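Local coordinates for regulatory protein (Bacillus megaterium, PDB 4UA1) that binds mercury(II) as a dimer and probably switches the mercury-resistance operon from repression to activation while staying on its operator DNA, at residues Asp10-Asn15 with Gln44-Leu49; Ile19-Tyr22 with Ile28-Pro31; Tyr21-Gly26 with Phe60-Ile65; Leu49-Arg54 with Lys67-Val72; Glu112-Asn117 with Cys123-Thr128. One frame throughout, in Å; residues are numbered along the deposited sequence.

Contact 1 (Asp10-Asn15 with Gln44-Leu49)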
# COMPACT_ATOMS: atom_id res chain seq x y z
N ASP B 10 2.39 -23.61 8.10
CA ASP B 10 2.95 -22.42 7.49
C ASP B 10 2.94 -22.73 5.98
O ASP B 10 3.48 -21.98 5.17
CB ASP B 10 4.35 -22.10 8.00
N LYS B 11 2.32 -23.88 5.67
CA LYS B 11 1.90 -24.35 4.33
C LYS B 11 0.74 -23.54 3.75
O LYS B 11 0.26 -23.81 2.66
CB LYS B 11 1.47 -25.81 4.40
N CYS B 12 0.26 -22.58 4.52
CA CYS B 12 -0.74 -21.66 4.01
C CYS B 12 -0.03 -20.44 3.44
O CYS B 12 -0.67 -19.48 3.03
CB CYS B 12 -1.69 -21.23 5.12
SG CYS B 12 -2.83 -22.50 5.66
N GLY B 13 1.31 -20.47 3.43
CA GLY B 13 2.09 -19.35 2.95
C GLY B 13 2.21 -18.21 3.94
O GLY B 13 2.31 -17.05 3.55
N VAL B 14 2.19 -18.52 5.23
CA VAL B 14 2.32 -17.52 6.28
C VAL B 14 3.47 -17.91 7.22
O VAL B 14 3.55 -19.05 7.67
CB VAL B 14 0.99 -17.38 7.08
CG1 VAL B 14 1.01 -16.19 8.05
CG2 VAL B 14 -0.18 -17.25 6.12
N ASN B 15 4.40 -16.98 7.49
CA ASN B 15 5.51 -17.30 8.40
C ASN B 15 5.02 -17.39 9.84
O ASN B 15 3.99 -16.80 10.18
CB ASN B 15 6.68 -16.31 8.27
CG ASN B 15 6.28 -14.88 8.55
OD1 ASN B 15 5.59 -14.59 9.53
ND2 ASN B 15 6.75 -13.96 7.71
N GLN B 44 -9.24 -27.08 10.56
CA GLN B 44 -10.20 -26.04 10.30
C GLN B 44 -9.48 -24.71 10.48
O GLN B 44 -9.95 -23.67 10.04
CB GLN B 44 -11.39 -26.16 11.24
CG GLN B 44 -11.85 -27.57 11.39
CD GLN B 44 -12.89 -27.73 12.47
OE1 GLN B 44 -13.46 -26.74 12.95
NE2 GLN B 44 -13.14 -28.97 12.87
N THR B 45 -8.36 -24.79 11.18
CA THR B 45 -7.46 -23.67 11.35
C THR B 45 -6.65 -23.49 10.07
O THR B 45 -6.30 -22.38 9.69
CB THR B 45 -6.50 -23.90 12.52
OG1 THR B 45 -7.26 -24.10 13.71
CG2 THR B 45 -5.54 -22.72 12.70
N VAL B 46 -6.35 -24.61 9.41
CA VAL B 46 -5.67 -24.56 8.13
C VAL B 46 -6.56 -23.80 7.17
O VAL B 46 -6.11 -22.89 6.48
CB VAL B 46 -5.37 -25.96 7.60
CG1 VAL B 46 -4.87 -25.90 6.15
CG2 VAL B 46 -4.37 -26.65 8.50
N ASP B 47 -7.83 -24.20 7.16
CA ASP B 47 -8.87 -23.53 6.38
C ASP B 47 -9.07 -22.05 6.76
O ASP B 47 -9.14 -21.19 5.87
CB ASP B 47 -10.18 -24.34 6.51
CG ASP B 47 -10.08 -25.72 5.83
OD1 ASP B 47 -9.20 -25.89 4.95
OD2 ASP B 47 -10.85 -26.64 6.19
N ARG B 48 -9.15 -21.75 8.06
CA ARG B 48 -9.35 -20.37 8.49
C ARG B 48 -8.18 -19.51 8.07
O ARG B 48 -8.33 -18.36 7.68
CB ARG B 48 -9.57 -20.27 9.99
CG ARG B 48 -9.86 -18.84 10.41
CD ARG B 48 -10.38 -18.74 11.82
NE ARG B 48 -11.84 -18.83 11.81
CZ ARG B 48 -12.66 -17.97 12.40
NH1 ARG B 48 -12.19 -16.94 13.09
NH2 ARG B 48 -13.97 -18.16 12.31
N LEU B 49 -6.99 -20.08 8.14
CA LEU B 49 -5.79 -19.39 7.73
C LEU B 49 -5.72 -19.22 6.21
O LEU B 49 -5.21 -18.19 5.75
CB LEU B 49 -4.58 -20.15 8.26
CG LEU B 49 -3.21 -19.48 8.18
CD1 LEU B 49 -3.29 -18.15 8.84
CD2 LEU B 49 -2.13 -20.35 8.85

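Contact 2 (Ile19-Tyr22 with Ile28-Pro31)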
# COMPACT_ATOMS: atom_id res chain seq x y z
N ILE B 19 0.94 -13.69 15.89
CA ILE B 19 0.15 -12.47 15.99
C ILE B 19 -1.29 -12.81 15.69
O ILE B 19 -2.19 -12.27 16.30
CB ILE B 19 0.67 -11.33 15.07
CG1 ILE B 19 -0.15 -10.04 15.30
CG2 ILE B 19 0.62 -11.72 13.61
CD1 ILE B 19 0.23 -8.88 14.42
N ARG B 20 -1.49 -13.76 14.79
CA ARG B 20 -2.84 -14.10 14.38
C ARG B 20 -3.66 -14.63 15.53
O ARG B 20 -4.77 -14.16 15.74
CB ARG B 20 -2.80 -15.14 13.26
CG ARG B 20 -3.25 -14.65 11.93
CD ARG B 20 -2.46 -13.47 11.50
NE ARG B 20 -2.42 -13.42 10.05
CZ ARG B 20 -2.01 -12.35 9.38
NH1 ARG B 20 -1.63 -11.26 10.03
NH2 ARG B 20 -1.98 -12.35 8.06
N TYR B 21 -3.15 -15.60 16.29
CA TYR B 21 -3.95 -16.06 17.42
C TYR B 21 -3.82 -15.09 18.60
O TYR B 21 -4.71 -15.02 19.45
CB TYR B 21 -3.69 -17.54 17.82
CG TYR B 21 -2.34 -18.07 18.25
CD1 TYR B 21 -1.94 -18.01 19.58
CD2 TYR B 21 -1.54 -18.78 17.35
CE1 TYR B 21 -0.72 -18.56 20.00
CE2 TYR B 21 -0.33 -19.33 17.75
CZ TYR B 21 0.08 -19.22 19.07
OH TYR B 21 1.30 -19.78 19.45
N TYR B 22 -2.73 -14.34 18.64
CA TYR B 22 -2.56 -13.27 19.61
C TYR B 22 -3.71 -12.29 19.37
O TYR B 22 -4.26 -11.72 20.33
CB TYR B 22 -1.19 -12.58 19.46
CG TYR B 22 -0.33 -12.59 20.71
CD2 TYR B 22 1.03 -12.28 20.67
CE2 TYR B 22 1.67 -11.95 19.49
N ILE B 28 -6.25 -21.20 19.09
CA ILE B 28 -5.03 -21.57 19.82
C ILE B 28 -4.73 -23.05 19.58
O ILE B 28 -5.64 -23.87 19.54
CB ILE B 28 -5.12 -21.24 21.33
CG1 ILE B 28 -3.77 -20.76 21.88
CG2 ILE B 28 -5.84 -22.32 22.13
CD1 ILE B 28 -3.82 -20.25 23.34
N PRO B 29 -3.46 -23.40 19.41
CA PRO B 29 -3.34 -24.84 19.16
C PRO B 29 -3.60 -25.71 20.39
O PRO B 29 -3.54 -25.28 21.55
CB PRO B 29 -1.89 -25.00 18.70
CG PRO B 29 -1.16 -23.81 19.29
CD PRO B 29 -2.16 -22.73 19.57
N GLU B 30 -3.87 -26.97 20.10
CA GLU B 30 -4.11 -28.01 21.09
C GLU B 30 -2.86 -28.86 21.34
O GLU B 30 -2.09 -29.11 20.42
CB GLU B 30 -5.28 -28.89 20.63
N PRO B 31 -2.63 -29.24 22.60
CA PRO B 31 -1.49 -30.03 23.11
C PRO B 31 -1.64 -31.55 22.92
O PRO B 31 -2.11 -32.22 23.83
CB PRO B 31 -1.46 -29.67 24.60

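Contact 3 (Tyr21-Gly26 with Phe60-Ile65)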
# COMPACT_ATOMS: atom_id res chain seq x y z
N TYR B 21 -3.15 -15.60 16.29
CA TYR B 21 -3.95 -16.06 17.42
C TYR B 21 -3.82 -15.09 18.60
O TYR B 21 -4.71 -15.02 19.45
CB TYR B 21 -3.69 -17.54 17.82
CG TYR B 21 -2.34 -18.07 18.25
CD1 TYR B 21 -1.94 -18.01 19.58
CD2 TYR B 21 -1.54 -18.78 17.35
CE1 TYR B 21 -0.72 -18.56 20.00
CE2 TYR B 21 -0.33 -19.33 17.75
CZ TYR B 21 0.08 -19.22 19.07
OH TYR B 21 1.30 -19.78 19.45
N TYR B 22 -2.73 -14.34 18.64
CA TYR B 22 -2.56 -13.27 19.61
C TYR B 22 -3.71 -12.29 19.37
O TYR B 22 -4.26 -11.72 20.33
CB TYR B 22 -1.19 -12.58 19.46
CG TYR B 22 -0.33 -12.59 20.71
CD2 TYR B 22 1.03 -12.28 20.67
CE2 TYR B 22 1.67 -11.95 19.49
N GLU B 23 -4.07 -12.09 18.11
CA GLU B 23 -5.18 -11.21 17.75
C GLU B 23 -6.54 -11.87 17.70
O GLU B 23 -7.48 -11.23 17.28
CB GLU B 23 -4.94 -10.54 16.41
CG GLU B 23 -4.04 -9.35 16.50
CD GLU B 23 -3.49 -8.95 15.17
OE1 GLU B 23 -3.90 -9.58 14.16
OE2 GLU B 23 -2.64 -8.03 15.13
N ARG B 24 -6.62 -13.15 18.06
CA ARG B 24 -7.87 -13.93 18.09
C ARG B 24 -8.34 -14.40 16.69
O ARG B 24 -9.28 -15.18 16.57
CB ARG B 24 -8.98 -13.13 18.79
CG ARG B 24 -10.43 -13.49 18.49
CD ARG B 24 -11.30 -12.23 18.43
NE ARG B 24 -12.65 -12.53 17.97
CZ ARG B 24 -13.06 -12.40 16.71
NH1 ARG B 24 -12.25 -11.97 15.76
NH2 ARG B 24 -14.32 -12.71 16.41
N LEU B 25 -7.63 -13.99 15.64
CA LEU B 25 -8.00 -14.42 14.29
C LEU B 25 -7.86 -15.93 14.10
O LEU B 25 -8.75 -16.60 13.57
CB LEU B 25 -7.15 -13.70 13.24
CG LEU B 25 -7.29 -12.18 13.16
CD1 LEU B 25 -6.30 -11.68 12.15
CD2 LEU B 25 -8.70 -11.74 12.83
N GLY B 26 -6.72 -16.45 14.52
CA GLY B 26 -6.47 -17.87 14.45
C GLY B 26 -6.76 -18.48 15.80
O GLY B 26 -6.68 -17.81 16.82
N PHE B 60 -8.68 -6.96 1.83
CA PHE B 60 -9.19 -6.73 3.18
C PHE B 60 -8.01 -6.50 4.13
O PHE B 60 -7.06 -7.29 4.12
CB PHE B 60 -9.99 -7.91 3.72
CG PHE B 60 -11.27 -8.20 3.00
CD1 PHE B 60 -12.48 -7.91 3.59
CD2 PHE B 60 -11.26 -8.88 1.80
CE1 PHE B 60 -13.68 -8.26 2.96
CE2 PHE B 60 -12.44 -9.21 1.16
CZ PHE B 60 -13.65 -8.91 1.75
N THR B 61 -8.08 -5.48 4.96
CA THR B 61 -7.06 -5.25 6.00
C THR B 61 -7.28 -6.23 7.11
O THR B 61 -8.36 -6.81 7.20
CB THR B 61 -7.14 -3.88 6.63
OG1 THR B 61 -8.31 -3.86 7.47
CG2 THR B 61 -7.22 -2.78 5.58
N LEU B 62 -6.26 -6.43 7.95
CA LEU B 62 -6.39 -7.33 9.09
C LEU B 62 -7.56 -6.92 10.00
O LEU B 62 -8.32 -7.74 10.49
CB LEU B 62 -5.11 -7.35 9.92
CG LEU B 62 -4.10 -8.46 9.63
CD1 LEU B 62 -2.92 -8.33 10.60
CD2 LEU B 62 -4.70 -9.88 9.66
N ASN B 63 -7.72 -5.61 10.17
CA ASN B 63 -8.79 -5.08 10.98
C ASN B 63 -10.16 -5.43 10.46
O ASN B 63 -11.01 -5.93 11.20
CB ASN B 63 -8.64 -3.57 11.06
CG ASN B 63 -9.45 -2.99 12.16
OD1 ASN B 63 -10.41 -2.26 11.91
ND2 ASN B 63 -9.08 -3.31 13.40
N GLU B 64 -10.37 -5.20 9.16
CA GLU B 64 -11.59 -5.60 8.48
C GLU B 64 -11.85 -7.09 8.64
O GLU B 64 -12.97 -7.54 8.87
CB GLU B 64 -11.52 -5.23 7.01
CG GLU B 64 -11.39 -3.74 6.83
CD GLU B 64 -11.38 -3.28 5.39
OE1 GLU B 64 -10.88 -4.02 4.50
OE2 GLU B 64 -11.85 -2.14 5.17
N ILE B 65 -10.79 -7.88 8.51
CA ILE B 65 -10.91 -9.32 8.61
C ILE B 65 -11.34 -9.72 10.02
O ILE B 65 -12.14 -10.64 10.20
CB ILE B 65 -9.59 -9.97 8.21
CG1 ILE B 65 -9.39 -9.83 6.69
CG2 ILE B 65 -9.54 -11.42 8.66
CD1 ILE B 65 -8.07 -10.32 6.18

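Contact 4 (Leu49-Arg54 with Lys67-Val72)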
# COMPACT_ATOMS: atom_id res chain seq x y z
N LEU B 49 -6.99 -20.08 8.14
CA LEU B 49 -5.79 -19.39 7.73
C LEU B 49 -5.72 -19.22 6.21
O LEU B 49 -5.21 -18.19 5.75
CB LEU B 49 -4.58 -20.15 8.26
CG LEU B 49 -3.21 -19.48 8.18
CD1 LEU B 49 -3.29 -18.15 8.84
CD2 LEU B 49 -2.13 -20.35 8.85
N HIS B 50 -6.19 -20.19 5.43
CA HIS B 50 -6.31 -19.99 3.96
C HIS B 50 -7.22 -18.82 3.68
O HIS B 50 -6.87 -17.90 2.93
CB HIS B 50 -6.86 -21.23 3.23
CG HIS B 50 -5.81 -22.23 2.88
ND1 HIS B 50 -4.73 -21.93 2.09
CD2 HIS B 50 -5.66 -23.53 3.24
CE1 HIS B 50 -3.97 -23.00 1.96
NE2 HIS B 50 -4.51 -23.99 2.66
N PHE B 51 -8.39 -18.88 4.32
CA PHE B 51 -9.42 -17.87 4.17
C PHE B 51 -8.83 -16.47 4.46
O PHE B 51 -9.00 -15.52 3.68
CB PHE B 51 -10.56 -18.19 5.14
CG PHE B 51 -11.73 -17.25 5.06
CD1 PHE B 51 -12.14 -16.73 3.83
CD2 PHE B 51 -12.41 -16.87 6.20
CE1 PHE B 51 -13.21 -15.85 3.75
CE2 PHE B 51 -13.48 -16.00 6.13
CZ PHE B 51 -13.88 -15.48 4.91
N ILE B 52 -8.09 -16.37 5.56
CA ILE B 52 -7.54 -15.09 5.97
C ILE B 52 -6.49 -14.60 4.98
O ILE B 52 -6.51 -13.44 4.54
CB ILE B 52 -6.95 -15.19 7.38
CG1 ILE B 52 -8.08 -15.31 8.41
CG2 ILE B 52 -6.11 -13.98 7.69
CD1 ILE B 52 -7.62 -15.80 9.73
N LYS B 53 -5.58 -15.50 4.62
CA LYS B 53 -4.55 -15.17 3.65
C LYS B 53 -5.20 -14.62 2.37
O LYS B 53 -4.81 -13.56 1.85
CB LYS B 53 -3.67 -16.40 3.38
CG LYS B 53 -2.58 -16.21 2.32
CD LYS B 53 -1.58 -15.17 2.79
CE LYS B 53 -0.48 -14.94 1.77
NZ LYS B 53 0.05 -13.55 1.92
N ARG B 54 -6.22 -15.31 1.86
CA ARG B 54 -6.76 -14.91 0.57
C ARG B 54 -7.55 -13.63 0.67
O ARG B 54 -7.53 -12.83 -0.26
CB ARG B 54 -7.60 -16.01 -0.06
CG ARG B 54 -6.70 -17.17 -0.42
CD ARG B 54 -7.42 -18.35 -0.96
NE ARG B 54 -6.60 -19.54 -0.73
CZ ARG B 54 -6.74 -20.70 -1.37
NH1 ARG B 54 -7.63 -20.84 -2.35
NH2 ARG B 54 -5.94 -21.70 -1.05
N LYS B 67 -13.20 -7.82 12.14
CA LYS B 67 -14.61 -7.51 12.26
C LYS B 67 -15.45 -8.59 11.57
O LYS B 67 -16.29 -9.25 12.21
CB LYS B 67 -14.90 -6.13 11.68
N LEU B 68 -15.16 -8.79 10.29
CA LEU B 68 -15.88 -9.74 9.45
C LEU B 68 -15.98 -11.08 10.13
O LEU B 68 -17.07 -11.65 10.21
CB LEU B 68 -15.17 -9.87 8.09
CG LEU B 68 -15.59 -10.90 7.03
CD1 LEU B 68 -15.08 -10.51 5.64
CD2 LEU B 68 -15.07 -12.31 7.36
N LEU B 69 -14.86 -11.58 10.63
CA LEU B 69 -14.85 -12.87 11.27
C LEU B 69 -15.73 -12.89 12.53
O LEU B 69 -16.40 -13.88 12.80
CB LEU B 69 -13.43 -13.30 11.61
CG LEU B 69 -12.59 -13.92 10.48
CD1 LEU B 69 -11.20 -14.27 10.99
CD2 LEU B 69 -13.30 -15.16 9.93
N GLY B 70 -15.74 -11.79 13.28
CA GLY B 70 -16.62 -11.72 14.43
C GLY B 70 -18.08 -11.87 14.06
O GLY B 70 -18.84 -12.66 14.67
N VAL B 71 -18.48 -11.11 13.05
CA VAL B 71 -19.85 -11.13 12.55
C VAL B 71 -20.24 -12.50 11.98
O VAL B 71 -21.23 -13.09 12.42
CB VAL B 71 -20.04 -10.02 11.48
CG1 VAL B 71 -21.42 -10.08 10.88
CG2 VAL B 71 -19.81 -8.66 12.11
N VAL B 72 -19.47 -13.02 11.04
CA VAL B 72 -19.84 -14.29 10.44
C VAL B 72 -19.88 -15.38 11.50
O VAL B 72 -20.83 -16.16 11.56
CB VAL B 72 -18.86 -14.74 9.32
CG1 VAL B 72 -19.30 -16.08 8.74
CG2 VAL B 72 -18.76 -13.68 8.22

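Contact 5 (Glu112-Asn117 with Cys123-Thr128). With HG (mercury (II) ion), chain D.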
# COMPACT_ATOMS: atom_id res chain seq x y z
N GLU B 112 2.55 17.57 -18.67
CA GLU B 112 2.08 18.42 -19.74
C GLU B 112 2.56 19.83 -19.52
O GLU B 112 2.46 20.67 -20.42
CB GLU B 112 0.57 18.33 -19.90
CG GLU B 112 0.18 16.95 -20.36
CD GLU B 112 -1.31 16.67 -20.26
OE1 GLU B 112 -2.08 17.60 -19.95
OE2 GLU B 112 -1.71 15.50 -20.52
N ARG B 113 3.02 20.12 -18.31
CA ARG B 113 3.62 21.44 -18.11
C ARG B 113 4.95 21.62 -18.87
O ARG B 113 5.38 22.75 -19.06
CB ARG B 113 3.84 21.76 -16.62
CG ARG B 113 2.56 21.79 -15.81
CD ARG B 113 2.81 21.93 -14.31
NE ARG B 113 2.75 23.35 -14.04
CZ ARG B 113 1.76 23.96 -13.38
NH1 ARG B 113 0.78 23.25 -12.83
NH2 ARG B 113 1.80 25.27 -13.25
N CYS B 114 5.61 20.53 -19.29
CA CYS B 114 6.98 20.64 -19.82
C CYS B 114 7.03 21.25 -21.19
O CYS B 114 6.13 21.06 -21.97
CB CYS B 114 7.70 19.29 -19.86
SG CYS B 114 8.05 18.62 -18.25
N PRO B 115 8.07 22.04 -21.46
CA PRO B 115 8.23 22.67 -22.78
C PRO B 115 8.65 21.69 -23.89
O PRO B 115 8.93 20.52 -23.62
CB PRO B 115 9.31 23.73 -22.54
CG PRO B 115 10.08 23.22 -21.36
CD PRO B 115 9.08 22.51 -20.49
N GLU B 116 8.69 22.18 -25.12
CA GLU B 116 9.11 21.38 -26.26
C GLU B 116 10.58 20.96 -26.13
O GLU B 116 10.91 19.77 -26.25
CB GLU B 116 8.90 22.16 -27.56
CG GLU B 116 9.61 21.55 -28.77
CD GLU B 116 9.41 22.37 -30.04
OE1 GLU B 116 8.65 23.37 -29.99
OE2 GLU B 116 10.01 22.03 -31.08
N ASN B 117 11.45 21.91 -25.84
CA ASN B 117 12.84 21.60 -25.60
C ASN B 117 13.06 21.32 -24.13
O ASN B 117 13.02 22.22 -23.28
CB ASN B 117 13.75 22.76 -26.06
CG ASN B 117 15.19 22.59 -25.60
OD1 ASN B 117 15.70 21.46 -25.45
ND2 ASN B 117 15.85 23.71 -25.32
N CYS B 123 12.84 22.60 -14.83
CA CYS B 123 11.74 21.71 -15.13
C CYS B 123 10.50 22.15 -14.37
O CYS B 123 10.52 22.23 -13.14
CB CYS B 123 12.11 20.27 -14.76
SG CYS B 123 10.70 19.23 -14.83
N PRO B 124 9.44 22.50 -15.11
CA PRO B 124 8.16 22.94 -14.49
C PRO B 124 7.61 21.90 -13.50
O PRO B 124 6.91 22.27 -12.56
CB PRO B 124 7.22 23.12 -15.69
CG PRO B 124 8.14 23.34 -16.87
CD PRO B 124 9.38 22.51 -16.58
N ILE B 125 7.93 20.62 -13.72
CA ILE B 125 7.50 19.59 -12.81
C ILE B 125 8.17 19.87 -11.46
O ILE B 125 7.50 19.99 -10.43
CB ILE B 125 7.88 18.17 -13.28
CG1 ILE B 125 7.26 17.84 -14.65
CG2 ILE B 125 7.45 17.12 -12.25
CD1 ILE B 125 7.54 16.39 -15.13
N ILE B 126 9.49 19.97 -11.48
CA ILE B 126 10.25 20.17 -10.26
C ILE B 126 9.89 21.49 -9.60
O ILE B 126 9.68 21.57 -8.39
CB ILE B 126 11.77 20.11 -10.52
CG1 ILE B 126 12.15 18.73 -11.06
CG2 ILE B 126 12.54 20.42 -9.24
CD1 ILE B 126 13.59 18.62 -11.54
N GLU B 127 9.81 22.53 -10.41
CA GLU B 127 9.45 23.82 -9.90
C GLU B 127 8.09 23.76 -9.23
O GLU B 127 7.94 24.27 -8.12
CB GLU B 127 9.45 24.86 -11.01
CG GLU B 127 10.84 25.09 -11.58
CD GLU B 127 10.81 25.95 -12.81
OE1 GLU B 127 11.88 26.51 -13.15
OE2 GLU B 127 9.75 26.06 -13.46
N THR B 128 7.13 23.07 -9.86
CA THR B 128 5.78 23.02 -9.31
C THR B 128 5.75 22.29 -7.99
O THR B 128 5.21 22.81 -7.00
CB THR B 128 4.77 22.32 -10.26
OG1 THR B 128 4.60 23.12 -11.43
CG2 THR B 128 3.42 22.20 -9.57
HG HG D . 10.23 19.19 -17.25

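Contact 1 (Asp10-Asn15 with Gln44-Leu49)
Cys12 points toward helix 44-57 and fits its thiol between two side chains one turn apart, Val46 and Leu49. Its SG sits opposite the carbonyl carbon and beside the backbone N (chi1 -72°), which turns the sulfur onto the helix surface. The sulfur lies 4.0 Å from Val46 CG1 and also 3.4 Å from Val46 O, so it rests against both the branch and the backbone of that residue. Leu49 reaches back across the gap: its CB points at the loop, and its CG lies 3.8 Å from Cys12 CB, with CD2 lying near both CB and SG of the cysteine. The two methyls of Leu49 divide the work, since CD1 turns instead to Val14, whose CG2 it meets at 4.2 Å. No hydrogen bond joins the two segments; the contact is apolar packing with one buried residue, Cys12, at its middle. The loop itself is folded by a backbone bond from Gly13 N to Asp10 O, with Gly13 at positive phi (79°). This loop leads into helix 18-22 and probably corresponds to the turn of the helix-turn-helix seen in MerR relatives. Helix 44-57 thus backs the loop with its N-terminal part, with Val46 also touching Arg4 and Arg48 bridged to Asp73 near the end of helix 62-74, while Asp47 packs on Met130 of the second subunit.

Contact 2 (Ile19-Tyr22 with Ile28-Pro31)
Over one face of the Tyr21 ring lies the CD of Pro29, 4.3 Å from the ring centroid and only 14° off the ring normal, a CH-pi contact. The methylene does not sit dead centre: it is shifted toward the rim, and its nearest ring atom is CZ. Ile28, the residue before, reaches the same ring at its CB end, with CG1 4.0 Å from Tyr21 CD1, and approaches obliquely. Both side chains run roughly perpendicular to the tyrosine. Tyr21 can offer its ring this way because CG stands between the backbone N and the carbonyl carbon (chi1 60°), which swings the ring off helix 18-22 toward the returning chain. Met40 touches both Tyr21 and Pro29, so this patch continues onto the segment just before helix 44-57, and a backbone hydrogen bond between Glu30 and Arg39 pairs the outgoing and returning chains there, as in the wing of a winged helix-turn-helix. Nothing polar is exchanged between the segments themselves. Carbon on aromatic carbon, at the surface and over a small area, implies a contact held by dispersion and the burial of apolar surface, with the C-H of Pro29 CD probably drawn weakly to the pi cloud.

Contact 3 (Tyr21-Gly26 with Phe60-Ile65)
Leu25 sets its CG opposite the carbonyl carbon (chi1 -62°) and then runs straight on to CD1, which carries that methyl out to Leu62 of helix 62-74. There CD1 meets Leu62 CD2 at 3.5 Å, the two chains lying at a slant to each other. The other methyl, Leu25 CD2, turns to Ile65 one turn further along and lies 4.3 Å from its CG2. Glu23 also points toward helix 62-74: extended beyond CG, it crosses Leu62 nearly at right angles and brings OE1 to 3.9 Å from Leu62 CD1, a contact of carboxylate oxygen with a methyl and no hydrogen bond. Each partner is shaped by a helix end. Arg24, at positive phi (78°), closes helix 18-22 in a Schellman motif, and Leu25 follows directly after this reversal. Helix 62-74 starts from a capping box, in which Glu64 N gives Thr61 OG1 a nearly straight bond of 3.0 Å and Thr61 N gives one of 3.2 Å back to Glu64 OE1, meeting that oxygen from above the carboxylate plane. OE1 also forms a salt bridge with Lys89 of helix 78-112. The contact therefore joins the C-terminal end of helix 18-22 to the first turn of helix 62-74; Met55 and Gln56 of helix 44-57 pack against Ile65, while Leu69 carries the apolar surface on beyond Leu25.

Contact 4 (Leu49-Arg54 with Lys67-Val72)
In the core of the DNA-binding domain, Phe51 and Ile52 of helix 44-57 meet Leu68 and Leu69 of helix 62-74, the next helix along the chain. The helix segments run at 137° to each other with axes 12.6 Å apart, a wide spacing, bridged here by the outer atoms of the four side chains. Phe51 and Leu69 carry most of the contact. The CG of Phe51 lies opposite the backbone N (chi1 -178°), which projects the ring toward helix 62-74. Leu69 approaches the ring edge, close to its plane, with CD2 3.9 Å from CE2 of Phe51; the two side chains pass alongside each other with their tips aimed in opposite directions. Leu68 reaches the end of the same ring, its CD2 lying 4.2 Å from Phe51 CZ, and comes in at an oblique angle. Leu69 divides its two methyls between neighbours: while CD2 takes the phenyl edge, CD1 rests 4.1 Å from Ile52 CD1. Ile52 starts out along the flank of its helix, but the extended run from CB to CD1 brings its end across, nearly perpendicular to Leu69. All four residues are buried, and no hydrogen bond links the segments. Met82 of helix 78-112 touches both Phe51 and Leu68, and Leu129 of the second subunit packs on Phe51, whose side chain lies about 10 Å from a bound mercury ion. Consecutive helices held by such an apolar core, next to the start of the long dimerisation helix, belong to the MerR-family winged helix-turn-helix domain.

Contact 5 (Glu112-Asn117 with Cys123-Thr128)
Arg113 begins its run along helix 124-130 at CB, which lies 3.8 Å from Pro124 CB. Further out CD passes 3.6 Å from Thr128 OG1, and a bend at chi3 (93°) then turns NE and the guanidinium across the threonine. OG1 lies over one face of that group, displaced toward the rim; NE is 3.2 Å from OG1, but the angle is too poor for a hydrogen bond. That hydroxyl donates a hydrogen bond to Pro124 O, which Thr128 N also reaches, from the opposite face of the carbonyl plane. Next to Arg113 comes the metal-binding loop of MerR: Cys114 SG and Cys123 SG each bind the mercury ion at 2.5 Å, and Cys79 of the second subunit supplies the third sulfur. The angle at the metal between Cys114 SG and Cys123 SG is about 125°, consistent with trigonal coordination. Cys123 also stands at the N-cap of helix 124-130, where Ile126 N makes a weak bond to its SG. Around the sulfurs the packing is apolar: Ile125 CG1 is 3.8 Å from Cys114 SG, and Pro115 CD lies 3.8 Å from Pro124 CG, one proline ring against the other, while Tyr83 and Met82 of the second subunit touch Cys114 and Cys123.

Contacts 1 to 4 belong to one compact DNA-binding domain, their centres 7 to 15 Å apart, whereas contact 5 lies 46 to 56 Å from them, centre to centre, beyond the long helix 78-112. Contacts 1 and 4 share Leu49 and helix 44-57; contacts 2 and 3 share Tyr21 and helix 18-22; contacts 3 and 4 both use helix 62-74. Along the chain, contact 2 falls between the two segments of contact 1, contact 3 interleaves with contacts 1 and 4, and contact 5 follows all of them. In the dimer the distance closes: contacts 1 and 4 touch the C-terminal end of the second subunit, so metal binding there could plausibly influence the DNA-binding domain.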